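Local coordinates for protein FOKI restriction endonuclease (Planomicrobium okeanokoites, PDB 2FOK) that recognises a specific DNA sequence through its recognition domain and, as a type IIS restriction endonuclease, hydrolyses the DNA with a separate metal-dependent cleavage domain, at residues L20-Q25 and H34-N39. Numbering follows the deposited sequence.
Sequences LKRVVQ and HNEVKN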
loop_
_atom_site.group_PDB
_atom_site.type_symbol
_atom_site.label_atom_id
_atom_site.label_comp_id
_atom_site.label_asym_id
_atom_site.label_seq_id
_atom_site.Cartn_x
_atom_site.Cartn_y
_atom_site.Cartn_z
ATOM N N LEU A 20 -14.136 -14.832 12.193
ATOM C CA LEU A 20 -14.780 -13.542 11.953
ATOM C C LEU A 20 -16.170 -13.593 12.588
ATOM O O LEU A 20 -16.555 -12.704 13.347
ATOM C CB LEU A 20 -14.917 -13.274 10.448
ATOM C CG LEU A 20 -15.925 -12.203 10.001
ATOM C CD1 LEU A 20 -15.431 -10.835 10.422
ATOM C CD2 LEU A 20 -16.120 -12.246 8.495
ATOM N N LYS A 21 -16.909 -14.655 12.277
ATOM C CA LYS A 21 -18.254 -14.851 12.792
ATOM C C LYS A 21 -18.295 -14.777 14.315
ATOM O O LYS A 21 -19.099 -14.037 14.881
ATOM C CB LYS A 21 -18.811 -16.197 12.317
ATOM C CG LYS A 21 -20.318 -16.153 11.995
ATOM C CD LYS A 21 -20.942 -17.549 11.878
ATOM C CE LYS A 21 -22.379 -17.474 11.397
ATOM N NZ LYS A 21 -22.814 -18.747 10.760
ATOM N N ARG A 22 -17.434 -15.546 14.974
ATOM C CA ARG A 22 -17.366 -15.562 16.429
ATOM C C ARG A 22 -17.197 -14.139 16.950
ATOM O O ARG A 22 -17.826 -13.748 17.928
ATOM C CB ARG A 22 -16.182 -16.412 16.888
ATOM C CG ARG A 22 -16.405 -17.923 16.855
ATOM C CD ARG A 22 -15.173 -18.671 17.392
ATOM N NE ARG A 22 -14.862 -18.297 18.771
ATOM C CZ ARG A 22 -15.239 -18.999 19.834
ATOM N NH1 ARG A 22 -15.937 -20.116 19.678
ATOM N NH2 ARG A 22 -14.962 -18.564 21.055
ATOM N N VAL A 23 -16.333 -13.371 16.296
ATOM C CA VAL A 23 -16.093 -11.993 16.690
ATOM C C VAL A 23 -17.392 -11.199 16.628
ATOM O O VAL A 23 -17.644 -10.346 17.476
ATOM C CB VAL A 23 -15.043 -11.315 15.768
ATOM C CG1 VAL A 23 -14.965 -9.810 16.075
ATOM C CG2 VAL A 23 -13.662 -11.976 15.963
ATOM N N VAL A 24 -18.211 -11.494 15.622
ATOM C CA VAL A 24 -19.491 -10.829 15.425
ATOM C C VAL A 24 -20.555 -11.296 16.422
ATOM O O VAL A 24 -21.323 -10.498 16.943
ATOM C CB VAL A 24 -20.021 -11.091 13.995
ATOM C CG1 VAL A 24 -21.347 -10.367 13.782
ATOM C CG2 VAL A 24 -18.989 -10.645 12.970
ATOM N N GLN A 25 -20.592 -12.598 16.671
ATOM C CA GLN A 25 -21.557 -13.205 17.583
ATOM C C GLN A 25 -21.368 -12.782 19.027
ATOM O O GLN A 25 -22.079 -13.249 19.917
ATOM C CB GLN A 25 -21.463 -14.726 17.488
ATOM C CG GLN A 25 -21.869 -15.236 16.133
ATOM C CD GLN A 25 -21.581 -16.703 15.954
ATOM O OE1 GLN A 25 -20.651 -17.230 16.551
ATOM N NE2 GLN A 25 -22.378 -17.373 15.126
ATOM N N HIS A 34 -21.416 -15.434 22.777
ATOM C CA HIS A 34 -21.447 -14.300 23.690
ATOM C C HIS A 34 -21.401 -14.806 25.125
ATOM O O HIS A 34 -20.652 -14.292 25.967
ATOM C CB HIS A 34 -22.718 -13.472 23.473
ATOM C CG HIS A 34 -23.020 -12.532 24.597
ATOM N ND1 HIS A 34 -22.605 -11.216 24.601
ATOM C CD2 HIS A 34 -23.660 -12.730 25.775
ATOM C CE1 HIS A 34 -22.976 -10.645 25.735
ATOM N NE2 HIS A 34 -23.617 -11.541 26.464
ATOM N N ASN A 35 -22.209 -15.822 25.396
ATOM C CA ASN A 35 -22.272 -16.410 26.724
ATOM C C ASN A 35 -21.018 -17.228 26.998
ATOM O O ASN A 35 -20.444 -17.147 28.083
ATOM C CB ASN A 35 -23.505 -17.301 26.841
ATOM C CG ASN A 35 -24.745 -16.519 27.171
ATOM O OD1 ASN A 35 -24.671 -15.422 27.730
ATOM N ND2 ASN A 35 -25.901 -17.072 26.828
ATOM N N GLU A 36 -20.600 -18.013 26.008
ATOM C CA GLU A 36 -19.409 -18.849 26.134
ATOM C C GLU A 36 -18.215 -17.987 26.504
ATOM O O GLU A 36 -17.455 -18.325 27.414
ATOM C CB GLU A 36 -19.136 -19.578 24.812
ATOM C CG GLU A 36 -17.694 -20.041 24.595
ATOM C CD GLU A 36 -17.374 -20.310 23.119
ATOM O OE1 GLU A 36 -18.307 -20.511 22.314
ATOM O OE2 GLU A 36 -16.184 -20.319 22.757
ATOM N N VAL A 37 -18.063 -16.867 25.804
ATOM C CA VAL A 37 -16.948 -15.955 26.050
ATOM C C VAL A 37 -17.003 -15.328 27.436
ATOM O O VAL A 37 -16.097 -15.514 28.246
ATOM C CB VAL A 37 -16.895 -14.819 24.989
ATOM C CG1 VAL A 37 -15.924 -13.711 25.445
ATOM C CG2 VAL A 37 -16.451 -15.386 23.637
ATOM N N LYS A 38 -18.072 -14.589 27.708
ATOM C CA LYS A 38 -18.231 -13.922 28.990
ATOM C C LYS A 38 -18.433 -14.863 30.178
ATOM O O LYS A 38 -18.149 -14.488 31.315
ATOM C CB LYS A 38 -19.402 -12.944 28.916
ATOM C CG LYS A 38 -20.725 -13.504 29.410
ATOM C CD LYS A 38 -21.510 -12.462 30.188
ATOM C CE LYS A 38 -22.866 -13.004 30.590
ATOM N NZ LYS A 38 -22.999 -14.447 30.226
ATOM N N ASN A 39 -18.921 -16.074 29.919
ATOM C CA ASN A 39 -19.184 -17.032 30.991
ATOM C C ASN A 39 -18.122 -18.110 31.173
ATOM O O ASN A 39 -18.183 -18.882 32.137
ATOM C CB ASN A 39 -20.535 -17.723 30.765
ATOM C CG ASN A 39 -21.698 -16.960 31.368
ATOM O OD1 ASN A 39 -21.525 -15.895 31.960
ATOM N ND2 ASN A 39 -22.897 -17.505 31.218
#
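Gln25, just past the end of helix 17-24, and His34, in the first turn of helix 32-45, bring the two backbones closest, their CA atoms 6.2 Å apart, and here Gln25 O lies 3.6 Å from His34 CB. From this near end the contact passes to a salt bridge between side chains, a worked example of how two helices joined by a connection of seven residues can be tied by charge. Arg22, its chain bent at chi3 (60°), presents the end of its guanidinium to a single oxygen of Glu36. Arg22 NH2 reaches Glu36 OE2 at 2.7 Å, and Arg22 NH1 reaches the same atom at 3.1 Å, the first bond being the straighter. The oxygen lies in the guanidinium plane, but the carboxylate is turned 57° from it: NH1 meets the syn lone pair of OE2, whereas NH2 comes from above the carboxylate plane. Val37 CG2 lies 4.4 Å from Arg22 NH2, a loose van der Waals contact. Lys41 also pairs with Glu36 OE2, and Arg22 NH2 donates to Thr91 O as well. A methionine in place of Arg22 would probably cost Glu36 one positive partner, with Lys41 remaining, and take this donor from Thr91 O. Glu36 OE2 probably draws the two cations together, and they in turn probably favour its ionised form, linking the helices within the first recognition subdomain.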